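Type II antifreeze protein (Brachyopsis rostratus, PDB 2ZIB) binds to ice crystals and inhibits their growth, protecting the blood of the fish from freezing in subzero sea water, and has a C-type lectin fold. Local coordinates at residues Q54-I67 with K113-I127. Sequence-based numbering, arbitrary orientation.
Sequences QLYIKDIVAGIVWI and KCWDDLPCPASHASI
Gln54, on helix 51-60, spreads its amide between two partners of 113-127: OE1 accepts from Trp115 NE1 at 2.9 Å, tilted out of the indole plane, and NE2 gives a weak bond to Lys113 O. The bend at chi2 (74°) turns the amide to both. One turn on, Ile57, Ile60 and Val61 meet Ile127, with Ile60 CG2 3.7 Å from Ile127 CD1; between them, the Lys58 and Lys113 side chains cross at their CG atoms. Val61 CG2 also packs along the Lys113 chain, whose NZ bonds to Thr108 O and Ala110 O. Ile64 CG2 sits over the His124 ring, 3.5 Å from its centroid, and a water links Ile64 O to Ala125 N. Strands 65-67 and 124-131 pair in parallel, strongly twisted (46° between the short segments), with Trp66 N bonded to Ala125 O at 2.9 Å and Ile127 N weakly to Trp66 O. The Trp66 indole receives the edge of His124 on one face, planes 76° apart; NE1 bonds chiefly to Met29 O and also, in a bent bond, to Ala122 O at 3.1 Å. Ile67 CD1 covers a face of Trp115, 3.9 Å from the five-membered ring's centroid. Helix, parallel strand pair, strand 115-118 and the 119-122 turn are thus joined within the C-type lectin fold: backbone carbonyls satisfy the buried Trp66 N-H groups, while aliphatic branches over ring faces supply much of the packing.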
ATOM      1  N   GLN A  54       8.804  -3.641  -2.565  1.00 12.36           N
ATOM      2  CA  GLN A  54       8.846  -3.403  -1.117  1.00 13.01           C
ATOM      3  C   GLN A  54       9.950  -2.409  -0.820  1.00 13.54           C
ATOM      4  O   GLN A  54       9.772  -1.462  -0.071  1.00 12.40           O
ATOM      5  CB  GLN A  54       9.075  -4.729  -0.374  1.00 12.31           C
ATOM      6  CG  GLN A  54       9.320  -4.606   1.136  1.00 11.91           C
ATOM      7  CD  GLN A  54       8.063  -4.272   1.952  1.00  9.71           C
ATOM      8  OE1 GLN A  54       6.938  -4.286   1.423  1.00 10.03           O
ATOM      9  NE2 GLN A  54       8.245  -3.959   3.225  1.00 10.24           N
ATOM     10  N   LEU A  55      11.148  -2.677  -1.360  1.00 13.87           N
ATOM     11  CA  LEU A  55      12.288  -1.837  -1.058  1.00 13.08           C
ATOM     12  C   LEU A  55      12.174  -0.456  -1.711  1.00 13.84           C
ATOM     13  O   LEU A  55      12.576   0.548  -1.123  1.00 14.05           O
ATOM     14  CB  LEU A  55      13.593  -2.542  -1.501  1.00 15.10           C
ATOM     15  CG  LEU A  55      13.957  -3.819  -0.715  1.00 13.95           C
ATOM     16  CD1 LEU A  55      15.200  -4.500  -1.397  1.00 15.41           C
ATOM     17  CD2 LEU A  55      14.208  -3.516   0.805  1.00 17.32           C
ATOM     18  N   TYR A  56      11.624  -0.387  -2.925  1.00 13.04           N
ATOM     19  CA  TYR A  56      11.401   0.934  -3.513  1.00 14.53           C
ATOM     20  C   TYR A  56      10.448   1.784  -2.647  1.00 14.26           C
ATOM     21  O   TYR A  56      10.684   2.965  -2.390  1.00 14.60           O
ATOM     22  CB  TYR A  56      10.783   0.787  -4.919  1.00 15.09           C
ATOM     23  CG  TYR A  56      10.434   2.136  -5.511  1.00 14.00           C
ATOM     24  CD1 TYR A  56      11.439   2.921  -6.095  1.00 16.54           C
ATOM     25  CD2 TYR A  56       9.138   2.648  -5.482  1.00 13.98           C
ATOM     26  CE1 TYR A  56      11.173   4.208  -6.617  1.00 17.32           C
ATOM     27  CE2 TYR A  56       8.859   3.917  -5.991  1.00 14.43           C
ATOM     28  CZ  TYR A  56       9.860   4.681  -6.566  1.00 16.34           C
ATOM     29  OH  TYR A  56       9.559   5.926  -7.081  1.00 18.61           O
ATOM     30  N   ILE A  57       9.340   1.189  -2.235  1.00 14.27           N
ATOM     31  CA  ILE A  57       8.356   1.919  -1.435  1.00 14.64           C
ATOM     32  C   ILE A  57       8.928   2.260  -0.067  1.00 15.37           C
ATOM     33  O   ILE A  57       8.759   3.391   0.410  1.00 14.99           O
ATOM     34  CB  ILE A  57       7.014   1.125  -1.345  1.00 13.76           C
ATOM     35  CG1 ILE A  57       6.331   1.022  -2.729  1.00 14.13           C
ATOM     36  CG2 ILE A  57       6.087   1.753  -0.323  1.00 14.95           C
ATOM     37  CD1 ILE A  57       5.232  -0.069  -2.838  1.00 17.83           C
ATOM     38  N   LYS A  58       9.648   1.310   0.548  1.00 14.66           N
ATOM     39  CA  LYS A  58      10.323   1.571   1.819  1.00 16.33           C
ATOM     40  C   LYS A  58      11.136   2.835   1.715  1.00 16.62           C
ATOM     41  O   LYS A  58      11.138   3.656   2.608  1.00 16.94           O
ATOM     42  CB  LYS A  58      11.224   0.384   2.140  1.00 15.80           C
ATOM     43  CG  LYS A  58      12.241   0.648   3.248  1.00 16.28           C
ATOM     44  CD  LYS A  58      13.280  -0.463   3.331  1.00 18.19           C
ATOM     45  CE  LYS A  58      14.433  -0.104   4.248  1.00 19.57           C
ATOM     46  NZ  LYS A  58      15.648  -0.882   3.862  1.00 21.20           N
ATOM     47  N   ASP A  59      11.842   3.000   0.589  1.00 16.19           N
ATOM     48  CA  ASP A  59      12.725   4.145   0.455  1.00 18.44           C
ATOM     49  C   ASP A  59      12.014   5.454   0.224  1.00 19.13           C
ATOM     50  O   ASP A  59      12.587   6.511   0.459  1.00 21.31           O
ATOM     51  CB  ASP A  59      13.731   3.891  -0.664  1.00 19.12           C
ATOM     52  CG  ASP A  59      14.706   2.767  -0.330  1.00 21.65           C
ATOM     53  OD1 ASP A  59      14.808   2.313   0.853  1.00 23.48           O
ATOM     54  OD2 ASP A  59      15.397   2.239  -1.227  1.00 24.30           O
ATOM     55  N   ILE A  60      10.744   5.417  -0.158  1.00 19.67           N
ATOM     56  CA  ILE A  60      10.003   6.661  -0.345  1.00 21.62           C
ATOM     57  C   ILE A  60       9.457   7.210   0.957  1.00 21.72           C
ATOM     58  O   ILE A  60       9.473   8.423   1.178  1.00 22.65           O
ATOM     59  CB  ILE A  60       8.846   6.441  -1.383  1.00 23.20           C
ATOM     60  CG1 ILE A  60       9.407   6.383  -2.804  1.00 26.96           C
ATOM     61  CG2 ILE A  60       7.708   7.518  -1.203  1.00 22.79           C
ATOM     62  CD1 ILE A  60      10.597   7.276  -3.023  1.00 30.65           C
ATOM     63  N   VAL A  61       8.987   6.295   1.805  1.00 20.77           N
ATOM     64  CA  VAL A  61       8.042   6.651   2.878  1.00 19.73           C
ATOM     65  C   VAL A  61       8.783   7.031   4.159  1.00 20.04           C
ATOM     66  O   VAL A  61       9.941   6.654   4.340  1.00 20.45           O
ATOM     67  CB  VAL A  61       7.022   5.526   3.147  1.00 19.57           C
ATOM     68  CG1 VAL A  61       6.186   5.235   1.903  1.00 20.34           C
ATOM     69  CG2 VAL A  61       7.684   4.241   3.629  1.00 21.85           C
ATOM     70  N   ALA A  62       8.108   7.715   5.080  1.00 17.86           N
ATOM     71  CA  ALA A  62       8.815   8.245   6.251  1.00 19.39           C
ATOM     72  C   ALA A  62       8.461   7.608   7.567  1.00 19.43           C
ATOM     73  O   ALA A  62       8.916   8.082   8.608  1.00 21.14           O
ATOM     74  CB  ALA A  62       8.630   9.755   6.343  1.00 21.19           C
ATOM     75  N   GLY A  63       7.654   6.572   7.560  1.00 16.28           N
ATOM     76  CA  GLY A  63       7.190   5.869   8.793  1.00 14.61           C
ATOM     77  C   GLY A  63       6.137   4.809   8.435  1.00 12.49           C
ATOM     78  O   GLY A  63       6.116   4.300   7.291  1.00 13.65           O
ATOM     79  N   ILE A  64       5.261   4.478   9.381  1.00  9.48           N
ATOM     80  CA  ILE A  64       4.117   3.577   9.071  1.00  8.33           C
ATOM     81  C   ILE A  64       3.314   4.162   7.918  1.00  7.68           C
ATOM     82  O   ILE A  64       3.012   5.367   7.884  1.00  8.81           O
ATOM     83  CB  ILE A  64       3.182   3.483  10.292  1.00  7.41           C
ATOM     84  CG1 ILE A  64       3.879   2.744  11.438  1.00  9.60           C
ATOM     85  CG2 ILE A  64       1.889   2.760   9.894  1.00  8.67           C
ATOM     86  CD1 ILE A  64       3.135   2.853  12.750  1.00 11.28           C
ATOM     87  N   VAL A  65       2.927   3.305   6.970  1.00  7.38           N
ATOM     88  CA  VAL A  65       2.025   3.752   5.890  1.00  7.03           C
ATOM     89  C   VAL A  65       0.991   2.685   5.618  1.00  6.48           C
ATOM     90  O   VAL A  65       1.288   1.480   5.568  1.00  6.87           O
ATOM     91  CB  VAL A  65       2.756   4.081   4.535  1.00  8.91           C
ATOM     92  CG1 VAL A  65       3.514   5.384   4.638  1.00  9.87           C
ATOM     93  CG2 VAL A  65       3.622   2.918   4.009  1.00  8.87           C
ATOM     94  N   TRP A  66      -0.242   3.129   5.420  1.00  5.79           N
ATOM     95  CA  TRP A  66      -1.253   2.246   4.840  1.00  5.89           C
ATOM     96  C   TRP A  66      -0.903   1.841   3.410  1.00  6.08           C
ATOM     97  O   TRP A  66      -0.464   2.678   2.634  1.00  6.47           O
ATOM     98  CB  TRP A  66      -2.613   2.934   4.851  1.00  6.35           C
ATOM     99  CG  TRP A  66      -3.249   3.132   6.171  1.00  5.70           C
ATOM    100  CD1 TRP A  66      -3.788   4.314   6.658  1.00  7.45           C
ATOM    101  CD2 TRP A  66      -3.555   2.120   7.160  1.00  4.91           C
ATOM    102  NE1 TRP A  66      -4.409   4.090   7.862  1.00  6.35           N
ATOM    103  CE2 TRP A  66      -4.343   2.748   8.171  1.00  5.85           C
ATOM    104  CE3 TRP A  66      -3.353   0.721   7.234  1.00  5.72           C
ATOM    105  CZ2 TRP A  66      -4.837   2.035   9.281  1.00  6.85           C
ATOM    106  CZ3 TRP A  66      -3.830   0.028   8.349  1.00  6.14           C
ATOM    107  CH2 TRP A  66      -4.578   0.689   9.354  1.00  6.68           C
ATOM    108  N   ILE A  67      -1.090   0.559   3.111  1.00  5.73           N
ATOM    109  CA  ILE A  67      -1.020   0.041   1.726  1.00  6.66           C
ATOM    110  C   ILE A  67      -2.317  -0.681   1.408  1.00  6.47           C
ATOM    111  O   ILE A  67      -3.225  -0.737   2.260  1.00  6.50           O
ATOM    112  CB  ILE A  67       0.263  -0.793   1.499  1.00  6.70           C
ATOM    113  CG1 ILE A  67       0.363  -1.963   2.503  1.00  7.66           C
ATOM    114  CG2 ILE A  67       1.499   0.154   1.565  1.00  8.47           C
ATOM    115  CD1 ILE A  67       1.505  -2.926   2.196  1.00  8.49           C
ATOM    116  N   LYS A 113      10.025  -2.327   7.102  1.00  8.11           N
ATOM    117  CA  LYS A 113       8.623  -2.026   6.678  1.00  6.82           C
ATOM    118  C   LYS A 113       7.801  -3.293   6.527  1.00  6.92           C
ATOM    119  O   LYS A 113       6.847  -3.346   5.744  1.00  6.68           O
ATOM    120  CB  LYS A 113       8.662  -1.199   5.376  1.00  8.25           C
ATOM    121  CG  LYS A 113       9.211   0.175   5.587  1.00  8.69           C
ATOM    122  CD  LYS A 113       8.059   1.140   5.970  1.00 13.82           C
ATOM    123  CE  LYS A 113       8.530   2.343   6.825  1.00 13.97           C
ATOM    124  NZ  LYS A 113       8.997   1.880   8.225  1.00 11.41           N
ATOM    125  N   CYS A 114       8.112  -4.316   7.328  1.00  7.08           N
ATOM    126  CA  CYS A 114       7.304  -5.516   7.280  1.00  7.00           C
ATOM    127  C   CYS A 114       5.842  -5.192   7.567  1.00  6.80           C
ATOM    128  O   CYS A 114       5.508  -4.220   8.291  1.00  7.07           O
ATOM    129  CB  CYS A 114       7.859  -6.592   8.229  1.00  8.11           C
ATOM    130  SG  CYS A 114       7.884  -6.179  10.005  1.00  8.97           S
ATOM    131  N   TRP A 115       4.947  -6.028   7.026  1.00  6.94           N
ATOM    132  CA  TRP A 115       3.519  -5.719   7.079  1.00  6.45           C
ATOM    133  C   TRP A 115       2.828  -6.229   8.346  1.00  5.78           C
ATOM    134  O   TRP A 115       3.228  -7.248   8.920  1.00  6.80           O
ATOM    135  CB  TRP A 115       2.796  -6.351   5.892  1.00  7.14           C
ATOM    136  CG  TRP A 115       3.373  -6.007   4.551  1.00  6.53           C
ATOM    137  CD1 TRP A 115       4.319  -5.056   4.210  1.00  7.57           C
ATOM    138  CD2 TRP A 115       3.056  -6.692   3.350  1.00  7.68           C
ATOM    139  NE1 TRP A 115       4.570  -5.094   2.846  1.00  7.68           N
ATOM    140  CE2 TRP A 115       3.821  -6.105   2.304  1.00  7.68           C
ATOM    141  CE3 TRP A 115       2.184  -7.767   3.039  1.00  8.08           C
ATOM    142  CZ2 TRP A 115       3.740  -6.549   0.958  1.00  9.89           C
ATOM    143  CZ3 TRP A 115       2.095  -8.202   1.682  1.00  9.82           C
ATOM    144  CH2 TRP A 115       2.881  -7.587   0.674  1.00  9.66           C
ATOM    145  N   ASP A 116       1.773  -5.539   8.763  1.00  6.41           N
ATOM    146  CA  ASP A 116       0.955  -5.972   9.876  1.00  6.53           C
ATOM    147  C   ASP A 116      -0.473  -5.554   9.603  1.00  6.30           C
ATOM    148  O   ASP A 116      -0.709  -4.620   8.817  1.00  7.03           O
ATOM    149  CB  ASP A 116       1.504  -5.387  11.182  1.00  6.99           C
ATOM    150  CG  ASP A 116       0.990  -6.051  12.441  1.00  8.18           C
ATOM    151  OD1 ASP A 116       0.264  -7.065  12.397  1.00  8.82           O
ATOM    152  OD2 ASP A 116       1.373  -5.565  13.531  1.00 10.29           O
ATOM    153  N   ASP A 117      -1.409  -6.241  10.264  1.00  6.10           N
ATOM    154  CA  ASP A 117      -2.832  -5.945  10.115  1.00  6.85           C
ATOM    155  C   ASP A 117      -3.336  -5.242  11.358  1.00  6.44           C
ATOM    156  O   ASP A 117      -3.220  -5.752  12.471  1.00  7.84           O
ATOM    157  CB  ASP A 117      -3.630  -7.227   9.746  1.00  8.22           C
ATOM    158  CG  ASP A 117      -3.437  -8.438  10.644  1.00  8.88           C
ATOM    159  OD1 ASP A 117      -2.428  -8.638  11.361  1.00  9.55           O
ATOM    160  OD2 ASP A 117      -4.330  -9.320  10.560  1.00  9.37           O
ATOM    161  N   LEU A 118      -3.814  -4.019  11.151  1.00  6.48           N
ATOM    162  CA  LEU A 118      -4.184  -3.096  12.241  1.00  7.01           C
ATOM    163  C   LEU A 118      -5.653  -2.697  12.072  1.00  6.67           C
ATOM    164  O   LEU A 118      -6.235  -2.891  10.987  1.00  6.75           O
ATOM    165  CB  LEU A 118      -3.326  -1.817  12.143  1.00  8.65           C
ATOM    166  CG  LEU A 118      -1.978  -1.844  12.846  1.00  9.78           C
ATOM    167  CD1 LEU A 118      -2.099  -1.851  14.339  1.00 12.12           C
ATOM    168  CD2 LEU A 118      -1.014  -2.975  12.406  1.00 10.74           C
ATOM    169  N   PRO A 119      -6.247  -2.067  13.098  1.00  6.43           N
ATOM    170  CA  PRO A 119      -7.602  -1.518  12.919  1.00  6.60           C
ATOM    171  C   PRO A 119      -7.629  -0.481  11.798  1.00  6.65           C
ATOM    172  O   PRO A 119      -6.827   0.456  11.790  1.00  6.74           O
ATOM    173  CB  PRO A 119      -7.899  -0.886  14.272  1.00  7.25           C
ATOM    174  CG  PRO A 119      -6.995  -1.629  15.237  1.00  7.37           C
ATOM    175  CD  PRO A 119      -5.721  -1.842  14.457  1.00  7.12           C
ATOM    176  N   CYS A 120      -8.587  -0.638  10.891  1.00  7.12           N
ATOM    177  CA  CYS A 120      -8.710   0.266   9.763  1.00  6.88           C
ATOM    178  C   CYS A 120      -8.885   1.740  10.192  1.00  6.44           C
ATOM    179  O   CYS A 120      -8.428   2.614   9.446  1.00  7.19           O
ATOM    180  CB  CYS A 120      -9.899  -0.190   8.900  1.00  7.04           C
ATOM    181  SG  CYS A 120      -9.664  -1.869   8.215  1.00  8.27           S
ATOM    182  N   PRO A 121      -9.506   2.053  11.363  1.00  7.07           N
ATOM    183  CA  PRO A 121      -9.599   3.461  11.768  1.00  7.82           C
ATOM    184  C   PRO A 121      -8.284   4.091  12.236  1.00  7.41           C
ATOM    185  O   PRO A 121      -8.271   5.288  12.455  1.00  9.19           O
ATOM    186  CB  PRO A 121     -10.614   3.434  12.937  1.00  9.28           C
ATOM    187  CG  PRO A 121     -11.425   2.188  12.695  1.00  8.73           C
ATOM    188  CD  PRO A 121     -10.408   1.188  12.179  1.00  7.40           C
ATOM    189  N   ALA A 122      -7.182   3.341  12.344  1.00  6.97           N
ATOM    190  CA  ALA A 122      -5.939   3.996  12.753  1.00  6.99           C
ATOM    191  C   ALA A 122      -5.539   5.065  11.722  1.00  7.85           C
ATOM    192  O   ALA A 122      -5.743   4.896  10.504  1.00  7.58           O
ATOM    193  CB  ALA A 122      -4.793   2.964  12.928  1.00  8.09           C
ATOM    194  N   SER A 123      -4.926   6.141  12.203  1.00  9.12           N
ATOM    195  CA  SER A 123      -4.612   7.279  11.383  1.00  8.88           C
ATOM    196  C   SER A 123      -3.159   7.267  10.977  1.00  8.56           C
ATOM    197  O   SER A 123      -2.286   7.453  11.817  1.00  9.17           O
ATOM    198  CB  SER A 123      -4.901   8.527  12.207  1.00 11.71           C
ATOM    199  OG  SER A 123      -4.765   9.636  11.340  1.00 15.31           O
ATOM    200  N   HIS A 124      -2.876   7.032   9.702  1.00  7.98           N
ATOM    201  CA  HIS A 124      -1.515   6.907   9.199  1.00  7.57           C
ATOM    202  C   HIS A 124      -1.375   7.551   7.845  1.00  7.60           C
ATOM    203  O   HIS A 124      -2.360   7.678   7.084  1.00  7.47           O
ATOM    204  CB  HIS A 124      -1.103   5.418   9.094  1.00  7.78           C
ATOM    205  CG  HIS A 124      -1.070   4.709  10.408  1.00  7.21           C
ATOM    206  ND1 HIS A 124      -0.169   5.030  11.411  1.00  8.53           N
ATOM    207  CD2 HIS A 124      -1.806   3.669  10.886  1.00  8.60           C
ATOM    208  CE1 HIS A 124      -0.363   4.206  12.428  1.00  9.65           C
ATOM    209  NE2 HIS A 124      -1.329   3.361  12.126  1.00  9.63           N
ATOM    210  N   ALA A 125      -0.148   7.961   7.527  1.00  7.18           N
ATOM    211  CA  ALA A 125       0.218   8.313   6.157  1.00  6.53           C
ATOM    212  C   ALA A 125      -0.017   7.097   5.244  1.00  7.00           C
ATOM    213  O   ALA A 125      -0.294   5.982   5.728  1.00  7.10           O
ATOM    214  CB  ALA A 125       1.696   8.776   6.136  1.00  8.29           C
ATOM    215  N   SER A 126       0.115   7.310   3.926  1.00  6.76           N
ATOM    216  CA  SER A 126      -0.215   6.237   2.999  1.00  7.01           C
ATOM    217  C   SER A 126       0.557   6.409   1.723  1.00  6.87           C
ATOM    218  O   SER A 126       1.174   7.455   1.461  1.00  7.44           O
ATOM    219  CB  SER A 126      -1.728   6.221   2.766  1.00  6.90           C
ATOM    220  OG  SER A 126      -2.196   7.499   2.273  1.00  7.13           O
ATOM    221  N   ILE A 127       0.455   5.413   0.870  1.00  6.53           N
ATOM    222  CA  ILE A 127       1.098   5.442  -0.449  1.00  6.36           C
ATOM    223  C   ILE A 127       0.131   4.931  -1.489  1.00  5.46           C
ATOM    224  O   ILE A 127      -0.497   3.856  -1.321  1.00  6.46           O
ATOM    225  CB  ILE A 127       2.448   4.711  -0.475  1.00  8.57           C
ATOM    226  CG1 ILE A 127       3.163   4.873  -1.812  1.00 12.68           C
ATOM    227  CG2 ILE A 127       2.318   3.341  -0.017  1.00 10.73           C
ATOM    228  CD1 ILE A 127       4.565   5.533  -1.690  1.00 18.54           C
TER
HETATM  229  O   HOH W   1       1.797   7.137   9.504  1.00 12.58           O